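Local coordinates for protein beta-galactosidase (Trichoderma reesei, PDB 3OG2) that probably hydrolyses terminal non-reducing beta-D-galactose residues of beta-D-galactosides, as a member of glycoside hydrolase family 35, at residues L52-L57 with E989-P994; W79-G84 with R837-E842; L891-P896 with G946-N951. One frame throughout, in Å; residues are numbered along the deposited sequence.

The three contacts illustrate how loops close a long chain on itself, by meeting another loop, a short helix or the end of a strand. Interaction 1 sits in the middle: its centre is about 13 Å from that of interaction 3 and about 16 Å from that of interaction 2. Residues 989-994 reach both neighbours, since V991 N lies 2.8 Å from G946 O and P994 O lies 2.9 Å from R837 NH2, each a probable hydrogen bond. Interactions 2 and 3 do not touch, their nearest atoms being about 7 Å apart. Interaction 2 comes nearest to the galactose pocket, with the side chains of A80 and the galactose-binding I119 about 8 Å apart; the other two lie away from it.

Interaction 1 (L52-L57 with E989-P994); sequences LPVPSL and EVVKGP
S56 OG is the polar atom on which the meeting of 52-57 and 989-994 turns. It accepts a hydrogen bond from E989 N at 2.9 Å, with an N-H...O angle of 157°. A water hydrogen-bonded to S56 OG at 2.6 Å also donates to E989 O at 2.8 Å. Both backbone polar atoms of E989 are thus tied to one serine hydroxyl, the N directly and the O through the water. The rotation of S56 accounts for this: chi1 of 58° sets OG between the serine's own N and carbonyl carbon, on a side chain whose CB already points toward the tail. E989 takes part mainly through its backbone, although its CB also lies against the hydroxyl.

Beside this polar clasp lies a packing contact carried on the tail side by one methyl group: V991 CG2 touches P55 CD at 4.1 Å and V54 CA at 4.1 Å, and it covers the carbonyl oxygen P53 O at 3.6 Å. The side chains of P55 and V991 cross at about a right angle. With chi1 at 175°, CG1 is anti to the backbone N and CG2 takes the place beside that N, from where it meets the loop. P53 O is buried by the contact and has no hydrogen-bonding partner in the model, a probable small cost of the packing. P53 itself forms the centre of an inverse gamma turn, closed by a weak bond from V54 N to L52 O.

The contact joins the loop between strand 38-47 and helix 58-66 of the TIM barrel domain to the C-terminal tail. Strand 926-932 flanks it, touching P53 through Y928 and V991 through F926, while F836 packs against V991 from a further loop.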
loop_
_atom_site.group_PDB
_atom_site.type_symbol
_atom_site.label_atom_id
_atom_site.label_comp_id
_atom_site.label_asym_id
_atom_site.label_seq_id
_atom_site.Cartn_x
_atom_site.Cartn_y
_atom_site.Cartn_z
ATOM N N LEU A 52 9.077 0.385 -0.972
ATOM C CA LEU A 52 9.753 -0.916 -0.971
ATOM C C LEU A 52 11.055 -0.732 -1.744
ATOM O O LEU A 52 11.076 -0.969 -2.969
ATOM C CB LEU A 52 8.861 -2.015 -1.594
ATOM C CG LEU A 52 9.519 -3.404 -1.610
ATOM C CD1 LEU A 52 9.927 -3.873 -0.245
ATOM C CD2 LEU A 52 8.547 -4.402 -2.243
ATOM N N PRO A 53 12.105 -0.258 -1.084
ATOM C CA PRO A 53 13.358 0.094 -1.788
ATOM C C PRO A 53 14.226 -1.125 -2.011
ATOM O O PRO A 53 15.446 -1.104 -1.741
ATOM C CB PRO A 53 13.989 1.099 -0.820
ATOM C CG PRO A 53 13.584 0.575 0.552
ATOM C CD PRO A 53 12.149 0.076 0.343
ATOM N N VAL A 54 13.610 -2.169 -2.547
ATOM C CA VAL A 54 14.338 -3.431 -2.856
ATOM C C VAL A 54 13.883 -3.831 -4.242
ATOM O O VAL A 54 12.818 -4.474 -4.402
ATOM C CB VAL A 54 14.011 -4.537 -1.875
ATOM C CG1 VAL A 54 14.775 -5.836 -2.229
ATOM C CG2 VAL A 54 14.359 -4.131 -0.435
ATOM N N PRO A 55 14.628 -3.424 -5.258
ATOM C CA PRO A 55 14.176 -3.622 -6.629
ATOM C C PRO A 55 13.813 -5.058 -6.968
ATOM O O PRO A 55 12.829 -5.282 -7.719
ATOM C CB PRO A 55 15.382 -3.156 -7.466
ATOM C CG PRO A 55 16.102 -2.184 -6.608
ATOM C CD PRO A 55 15.865 -2.610 -5.178
ATOM N N SER A 56 14.575 -6.006 -6.424
ATOM C CA SER A 56 14.281 -7.415 -6.784
ATOM C C SER A 56 13.057 -8.000 -6.089
ATOM O O SER A 56 12.671 -9.151 -6.377
ATOM C CB SER A 56 15.551 -8.267 -6.546
ATOM O OG SER A 56 15.928 -8.128 -5.183
ATOM N N LEU A 57 12.391 -7.234 -5.195
ATOM C CA LEU A 57 11.132 -7.699 -4.616
ATOM C C LEU A 57 9.904 -7.161 -5.333
ATOM O O LEU A 57 8.802 -7.629 -5.033
ATOM C CB LEU A 57 11.061 -7.280 -3.125
ATOM C CG LEU A 57 11.875 -8.234 -2.229
ATOM C CD1 LEU A 57 11.863 -7.663 -0.809
ATOM C CD2 LEU A 57 11.312 -9.659 -2.255
ATOM N N GLU A 989 18.159 -9.792 -4.314
ATOM C CA GLU A 989 19.520 -9.283 -4.301
ATOM C C GLU A 989 19.666 -8.261 -3.209
ATOM O O GLU A 989 18.783 -7.389 -3.016
ATOM C CB GLU A 989 19.811 -8.609 -5.650
ATOM C CG GLU A 989 19.752 -9.658 -6.773
ATOM C CD GLU A 989 20.494 -9.157 -7.980
ATOM O OE1 GLU A 989 21.364 -8.278 -7.757
ATOM O OE2 GLU A 989 20.180 -9.644 -9.099
ATOM N N VAL A 990 20.789 -8.306 -2.520
ATOM C CA VAL A 990 21.044 -7.334 -1.456
ATOM C C VAL A 990 21.253 -5.958 -2.053
ATOM O O VAL A 990 22.007 -5.782 -3.009
ATOM C CB VAL A 990 22.300 -7.778 -0.661
ATOM C CG1 VAL A 990 22.638 -6.733 0.373
ATOM C CG2 VAL A 990 22.063 -9.174 -0.064
ATOM N N VAL A 991 20.616 -4.988 -1.438
ATOM C CA VAL A 991 20.791 -3.598 -1.861
ATOM C C VAL A 991 22.128 -3.111 -1.343
ATOM O O VAL A 991 22.387 -3.231 -0.138
ATOM C CB VAL A 991 19.607 -2.786 -1.305
ATOM C CG1 VAL A 991 19.794 -1.315 -1.612
ATOM C CG2 VAL A 991 18.294 -3.268 -1.905
ATOM N N LYS A 992 22.948 -2.596 -2.233
ATOM C CA LYS A 992 24.335 -2.216 -1.933
ATOM C C LYS A 992 24.443 -0.791 -1.443
ATOM O O LYS A 992 25.005 0.081 -2.121
ATOM C CB LYS A 992 25.211 -2.408 -3.186
ATOM C CG LYS A 992 25.119 -3.826 -3.750
ATOM C CD LYS A 992 26.095 -4.130 -4.891
ATOM C CE LYS A 992 25.966 -5.555 -5.397
ATOM N NZ LYS A 992 25.611 -5.728 -6.828
ATOM N N GLY A 993 23.895 -0.516 -0.259
ATOM C CA GLY A 993 24.014 0.832 0.278
ATOM C C GLY A 993 25.468 1.144 0.629
ATOM O O GLY A 993 26.192 0.290 1.165
ATOM N N PRO A 994 25.999 2.328 0.320
ATOM C CA PRO A 994 27.366 2.677 0.701
ATOM C C PRO A 994 27.645 2.569 2.188
ATOM O O PRO A 994 26.812 2.862 3.033
ATOM C CB PRO A 994 27.440 4.151 0.276
ATOM C CG PRO A 994 26.612 4.098 -0.975
ATOM C CD PRO A 994 25.364 3.374 -0.507
HETATM O O HOH W 1 17.173 -5.857 -4.727
#

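Interaction 2 (W79-G84 with R837-E842); sequences WALLEG and RGPLNE
The pyrrolidine ring of P839 meets the short helix 79-82 through CG and CD, which lie against two backbone carbonyl groups: CG is 3.3 Å from A80 O, and CD is 3.3 Å from L81 O. The indole of W79, the flat ring of the helix, takes no part in this meeting and faces helix 144-163 instead, where it stacks with the ring of Y153; E83 CB lies in plane at its edge. Also close to the ring plane, W79 NE1 donates to E83 OE1 at 2.8 Å with an angle of 161°, reaching the anti lone pair of that oxygen. W79 O receives both L82 N and E83 N, which fastens the single turn.

P839 is the wedge of the contact. Its CB approaches G84 CA to 3.9 Å, a closeness that depends on glycine, because a CB there would collide with the proline ring. With an alanine here, CG and CD would be missing, and the carbonyl groups of A80 and L81 would probably lose their cover, opening a gap between helix and loop. Next to the wedge, L81 CD2 rests on L840 CD1 at 3.8 Å, the two leucines crossing at about a right angle. L81 leaves its backbone alongside the loop, and with chi1 at -68°, CG anti to the carbonyl carbon, its CD2 swings in to reach L840. A80 CB meets the same L840 CD1 more loosely, at 4.5 Å.

The contact is buried and made by van der Waals packing alone: proline carbons on backbone carbonyls, and leucine on leucine and alanine. It places the loop between strand 820-824 and helix 846-850 on helix 79-82 of the TIM barrel domain, while W79 and L82 of that helix and the following E83 pack on helix 144-163.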
loop_
_atom_site.group_PDB
_atom_site.type_symbol
_atom_site.label_atom_id
_atom_site.label_comp_id
_atom_site.label_asym_id
_atom_site.label_seq_id
_atom_site.Cartn_x
_atom_site.Cartn_y
_atom_site.Cartn_z
ATOM N N TRP A 79 7.571 12.977 -5.466
ATOM C CA TRP A 79 8.482 14.025 -5.952
ATOM C C TRP A 79 9.541 14.336 -4.897
ATOM O O TRP A 79 10.719 14.545 -5.249
ATOM C CB TRP A 79 7.587 15.247 -6.273
ATOM C CG TRP A 79 8.281 16.498 -6.689
ATOM C CD1 TRP A 79 9.602 16.721 -7.079
ATOM C CD2 TRP A 79 7.639 17.785 -6.762
ATOM N NE1 TRP A 79 9.783 18.044 -7.375
ATOM C CE2 TRP A 79 8.601 18.724 -7.190
ATOM C CE3 TRP A 79 6.345 18.223 -6.503
ATOM C CZ2 TRP A 79 8.306 20.067 -7.363
ATOM C CZ3 TRP A 79 6.035 19.551 -6.669
ATOM C CH2 TRP A 79 7.021 20.459 -7.095
ATOM N N ALA A 80 9.171 14.401 -3.631
ATOM C CA ALA A 80 10.095 14.807 -2.560
ATOM C C ALA A 80 11.334 13.896 -2.520
ATOM O O ALA A 80 12.382 14.344 -2.057
ATOM C CB ALA A 80 9.393 14.760 -1.205
ATOM N N LEU A 81 11.213 12.636 -2.989
ATOM C CA LEU A 81 12.412 11.751 -3.009
ATOM C C LEU A 81 13.276 11.940 -4.236
ATOM O O LEU A 81 14.447 11.537 -4.174
ATOM C CB LEU A 81 11.929 10.287 -2.926
ATOM C CG LEU A 81 11.294 9.928 -1.550
ATOM C CD1 LEU A 81 10.653 8.543 -1.671
ATOM C CD2 LEU A 81 12.342 9.962 -0.465
ATOM N N LEU A 82 12.679 12.494 -5.315
ATOM C CA LEU A 82 13.405 12.561 -6.590
ATOM C C LEU A 82 13.939 13.923 -6.905
ATOM O O LEU A 82 14.747 14.051 -7.841
ATOM C CB LEU A 82 12.446 12.133 -7.720
ATOM C CG LEU A 82 11.794 10.772 -7.497
ATOM C CD1 LEU A 82 11.092 10.339 -8.784
ATOM C CD2 LEU A 82 12.800 9.696 -7.091
ATOM N N GLU A 83 13.530 14.969 -6.198
ATOM C CA GLU A 83 14.084 16.305 -6.439
ATOM C C GLU A 83 14.309 16.985 -5.096
ATOM O O GLU A 83 13.830 18.089 -4.832
ATOM C CB GLU A 83 13.209 17.134 -7.398
ATOM C CG GLU A 83 14.015 18.279 -8.020
ATOM C CD GLU A 83 13.182 19.256 -8.815
ATOM O OE1 GLU A 83 11.965 19.195 -8.789
ATOM O OE2 GLU A 83 13.793 20.135 -9.482
ATOM N N GLY A 84 15.061 16.266 -4.233
ATOM C CA GLY A 84 15.347 16.840 -2.913
ATOM C C GLY A 84 16.109 18.143 -3.003
ATOM O O GLY A 84 15.943 19.010 -2.145
ATOM N N ARG A 837 20.669 6.698 -0.573
ATOM C CA ARG A 837 19.479 6.467 0.277
ATOM C C ARG A 837 18.503 7.636 0.212
ATOM O O ARG A 837 17.394 7.485 0.758
ATOM C CB ARG A 837 19.902 6.160 1.722
ATOM C CG ARG A 837 20.813 4.913 1.782
ATOM C CD ARG A 837 21.068 4.499 3.214
ATOM N NE ARG A 837 21.981 3.340 3.341
ATOM C CZ ARG A 837 23.282 3.386 3.097
ATOM N NH1 ARG A 837 23.935 4.465 2.692
ATOM N NH2 ARG A 837 24.007 2.286 3.259
ATOM N N GLY A 838 18.849 8.728 -0.447
ATOM C CA GLY A 838 17.881 9.756 -0.766
ATOM C C GLY A 838 17.834 10.885 0.239
ATOM O O GLY A 838 18.524 10.892 1.263
ATOM N N PRO A 839 17.004 11.876 -0.094
ATOM C CA PRO A 839 17.057 13.162 0.588
ATOM C C PRO A 839 16.414 13.160 1.980
ATOM O O PRO A 839 16.608 14.157 2.678
ATOM C CB PRO A 839 16.248 14.112 -0.340
ATOM C CG PRO A 839 15.335 13.183 -1.127
ATOM C CD PRO A 839 16.105 11.890 -1.296
ATOM N N LEU A 840 15.634 12.159 2.363
ATOM C CA LEU A 840 14.861 12.225 3.616
ATOM C C LEU A 840 15.393 11.241 4.660
ATOM O O LEU A 840 15.057 11.389 5.839
ATOM C CB LEU A 840 13.385 11.926 3.357
ATOM C CG LEU A 840 12.745 12.821 2.273
ATOM C CD1 LEU A 840 11.271 12.502 2.157
ATOM C CD2 LEU A 840 12.951 14.305 2.611
ATOM N N ASN A 841 16.252 10.292 4.264
ATOM C CA ASN A 841 16.639 9.214 5.172
ATOM C C ASN A 841 17.226 9.672 6.494
ATOM O O ASN A 841 16.899 9.099 7.539
ATOM C CB ASN A 841 17.616 8.276 4.393
ATOM C CG ASN A 841 17.971 7.030 5.208
ATOM O OD1 ASN A 841 17.060 6.247 5.529
ATOM N ND2 ASN A 841 19.246 6.857 5.518
ATOM N N GLU A 842 18.116 10.682 6.418
ATOM C CA GLU A 842 18.763 11.200 7.609
ATOM C C GLU A 842 18.119 12.452 8.162
ATOM O O GLU A 842 17.809 13.353 7.372
ATOM C CB GLU A 842 20.138 11.802 7.313
ATOM C CG GLU A 842 21.049 10.835 6.742
ATOM C CD GLU A 842 22.428 11.362 6.348
ATOM O OE1 GLU A 842 22.956 12.498 6.573
ATOM O OE2 GLU A 842 23.024 10.438 5.752
#

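Interaction 3 (L891-P896 with G946-N951); sequences LPLHLP and GILDYN
L895 N donates to Y950 O at 2.8 Å, the direct hydrogen bond that joins 891-896 to 946-951. It is almost straight, with 170° at the hydrogen, and the donor stands nearly in line with the C=O bond. Among the weaker polar contacts, N951 CA offers a CA-H...O contact to L893 O at 3.3 Å. L893 O and Y950 O come within 3.1 Å of each other, two acceptors with no bond between them. H894 and N951 form an antiparallel non-hydrogen-bonded pair from which the side chains diverge. Within 946-951, D949 OD1 accepts from N951 N, the bond of an Asx turn, and is met from above its carboxylate plane.

The aromatic contact is a CH-pi one: L895 CD1 lies over one face of the Y950 ring, 4.2 Å from its centroid, while L948 CB occupies the ring edge. With chi1 at -81° the ring leaves the backbone anti to the carbonyl carbon, which brings its CD2-CE2 side against L895 CD1; its far end is anchored by a hydrogen bond from OH to I902 O.

Aliphatic packing is carried by L893, whose CD1 meets L948 CD2 at 4.1 Å; its CB also lies 3.5 Å from the backbone oxygen D949 O, a van der Waals contact with a carbonyl.

Both segments belong to an all-beta domain. The H894-N951 bridge lies where strand 883-894 ends and where the loop after strand 940-943 runs into strand 953-962, the antiparallel partner of 883-894; L893, L895 and Y950 converge on L904 of strand 900-908 in a second sheet.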
loop_
_atom_site.group_PDB
_atom_site.type_symbol
_atom_site.label_atom_id
_atom_site.label_comp_id
_atom_site.label_asym_id
_atom_site.label_seq_id
_atom_site.Cartn_x
_atom_site.Cartn_y
_atom_site.Cartn_z
ATOM N N LEU A 891 25.237 -7.483 13.046
ATOM C CA LEU A 891 24.283 -8.583 13.112
ATOM C C LEU A 891 24.566 -9.501 11.946
ATOM O O LEU A 891 24.119 -9.242 10.851
ATOM C CB LEU A 891 22.846 -8.040 13.054
ATOM C CG LEU A 891 21.718 -9.071 12.896
ATOM C CD1 LEU A 891 21.662 -10.066 14.027
ATOM C CD2 LEU A 891 20.382 -8.308 12.703
ATOM N N PRO A 892 25.305 -10.583 12.141
ATOM C CA PRO A 892 25.490 -11.560 11.073
ATOM C C PRO A 892 24.216 -12.378 10.916
ATOM O O PRO A 892 23.637 -12.774 11.916
ATOM C CB PRO A 892 26.632 -12.450 11.565
ATOM C CG PRO A 892 27.167 -11.754 12.748
ATOM C CD PRO A 892 26.027 -10.969 13.360
ATOM N N LEU A 893 23.803 -12.645 9.699
ATOM C CA LEU A 893 22.672 -13.539 9.463
ATOM C C LEU A 893 23.098 -14.613 8.501
ATOM O O LEU A 893 23.896 -14.331 7.594
ATOM C CB LEU A 893 21.495 -12.800 8.804
ATOM C CG LEU A 893 20.768 -11.830 9.730
ATOM C CD1 LEU A 893 19.681 -11.087 8.942
ATOM C CD2 LEU A 893 20.205 -12.541 10.952
ATOM N N HIS A 894 22.677 -15.854 8.652
ATOM C CA HIS A 894 23.024 -16.964 7.770
ATOM C C HIS A 894 21.754 -17.812 7.684
ATOM O O HIS A 894 21.600 -18.814 8.359
ATOM C CB HIS A 894 24.246 -17.733 8.334
ATOM C CG HIS A 894 25.461 -16.811 8.298
ATOM N ND1 HIS A 894 25.912 -16.078 9.404
ATOM C CD2 HIS A 894 26.229 -16.367 7.272
ATOM C CE1 HIS A 894 26.908 -15.307 9.083
ATOM N NE2 HIS A 894 27.131 -15.481 7.790
ATOM N N LEU A 895 20.800 -17.343 6.916
ATOM C CA LEU A 895 19.501 -17.951 6.768
ATOM C C LEU A 895 19.317 -18.518 5.361
ATOM O O LEU A 895 19.913 -17.994 4.415
ATOM C CB LEU A 895 18.406 -16.869 7.035
ATOM C CG LEU A 895 18.369 -16.371 8.485
ATOM C CD1 LEU A 895 17.465 -15.136 8.581
ATOM C CD2 LEU A 895 17.886 -17.447 9.433
ATOM N N PRO A 896 18.517 -19.573 5.191
ATOM C CA PRO A 896 18.347 -20.224 3.876
ATOM C C PRO A 896 17.402 -19.462 2.947
ATOM O O PRO A 896 16.351 -19.960 2.546
ATOM C CB PRO A 896 17.803 -21.601 4.268
ATOM C CG PRO A 896 16.963 -21.304 5.507
ATOM C CD PRO A 896 17.761 -20.271 6.246
ATOM N N GLY A 946 16.968 -7.939 1.444
ATOM C CA GLY A 946 17.362 -6.967 0.408
ATOM C C GLY A 946 17.973 -5.801 1.124
ATOM O O GLY A 946 19.125 -5.405 0.884
ATOM N N ILE A 947 17.252 -5.207 2.064
ATOM C CA ILE A 947 17.812 -4.242 2.996
ATOM C C ILE A 947 18.656 -5.032 4.038
ATOM O O ILE A 947 19.807 -4.654 4.243
ATOM C CB ILE A 947 16.746 -3.370 3.663
ATOM C CG1 ILE A 947 15.978 -2.512 2.643
ATOM C CG2 ILE A 947 17.405 -2.479 4.718
ATOM C CD1 ILE A 947 16.842 -1.544 1.831
ATOM N N LEU A 948 18.068 -6.087 4.579
ATOM C CA LEU A 948 18.905 -7.040 5.323
ATOM C C LEU A 948 19.605 -8.025 4.399
ATOM O O LEU A 948 19.004 -8.479 3.403
ATOM C CB LEU A 948 17.997 -7.849 6.243
ATOM C CG LEU A 948 17.575 -7.161 7.534
ATOM C CD1 LEU A 948 16.396 -7.871 8.176
ATOM C CD2 LEU A 948 18.747 -7.105 8.543
ATOM N N ASP A 949 20.827 -8.425 4.704
ATOM C CA ASP A 949 21.598 -9.433 4.030
ATOM C C ASP A 949 21.447 -10.712 4.842
ATOM O O ASP A 949 21.935 -10.810 5.981
ATOM C CB ASP A 949 23.062 -8.966 3.914
ATOM C CG ASP A 949 23.922 -9.954 3.148
ATOM O OD1 ASP A 949 23.492 -11.105 2.918
ATOM O OD2 ASP A 949 25.095 -9.619 2.797
ATOM N N TYR A 950 20.740 -11.699 4.310
ATOM C CA TYR A 950 20.457 -12.926 5.027
ATOM C C TYR A 950 21.630 -13.883 5.022
ATOM O O TYR A 950 21.578 -14.945 5.645
ATOM C CB TYR A 950 19.225 -13.644 4.407
ATOM C CG TYR A 950 17.916 -13.051 4.895
ATOM C CD1 TYR A 950 17.746 -11.697 5.205
ATOM C CD2 TYR A 950 16.803 -13.880 5.010
ATOM C CE1 TYR A 950 16.505 -11.224 5.634
ATOM C CE2 TYR A 950 15.571 -13.430 5.449
ATOM C CZ TYR A 950 15.447 -12.082 5.755
ATOM O OH TYR A 950 14.226 -11.647 6.177
ATOM N N ASN A 951 22.733 -13.525 4.346
ATOM C CA ASN A 951 23.919 -14.420 4.311
ATOM C C ASN A 951 25.148 -13.556 4.392
ATOM O O ASN A 951 26.091 -13.550 3.611
ATOM C CB ASN A 951 23.853 -15.299 3.049
ATOM C CG ASN A 951 22.798 -16.388 3.235
ATOM O OD1 ASN A 951 21.682 -16.357 2.663
ATOM N ND2 ASN A 951 23.144 -17.399 4.063
#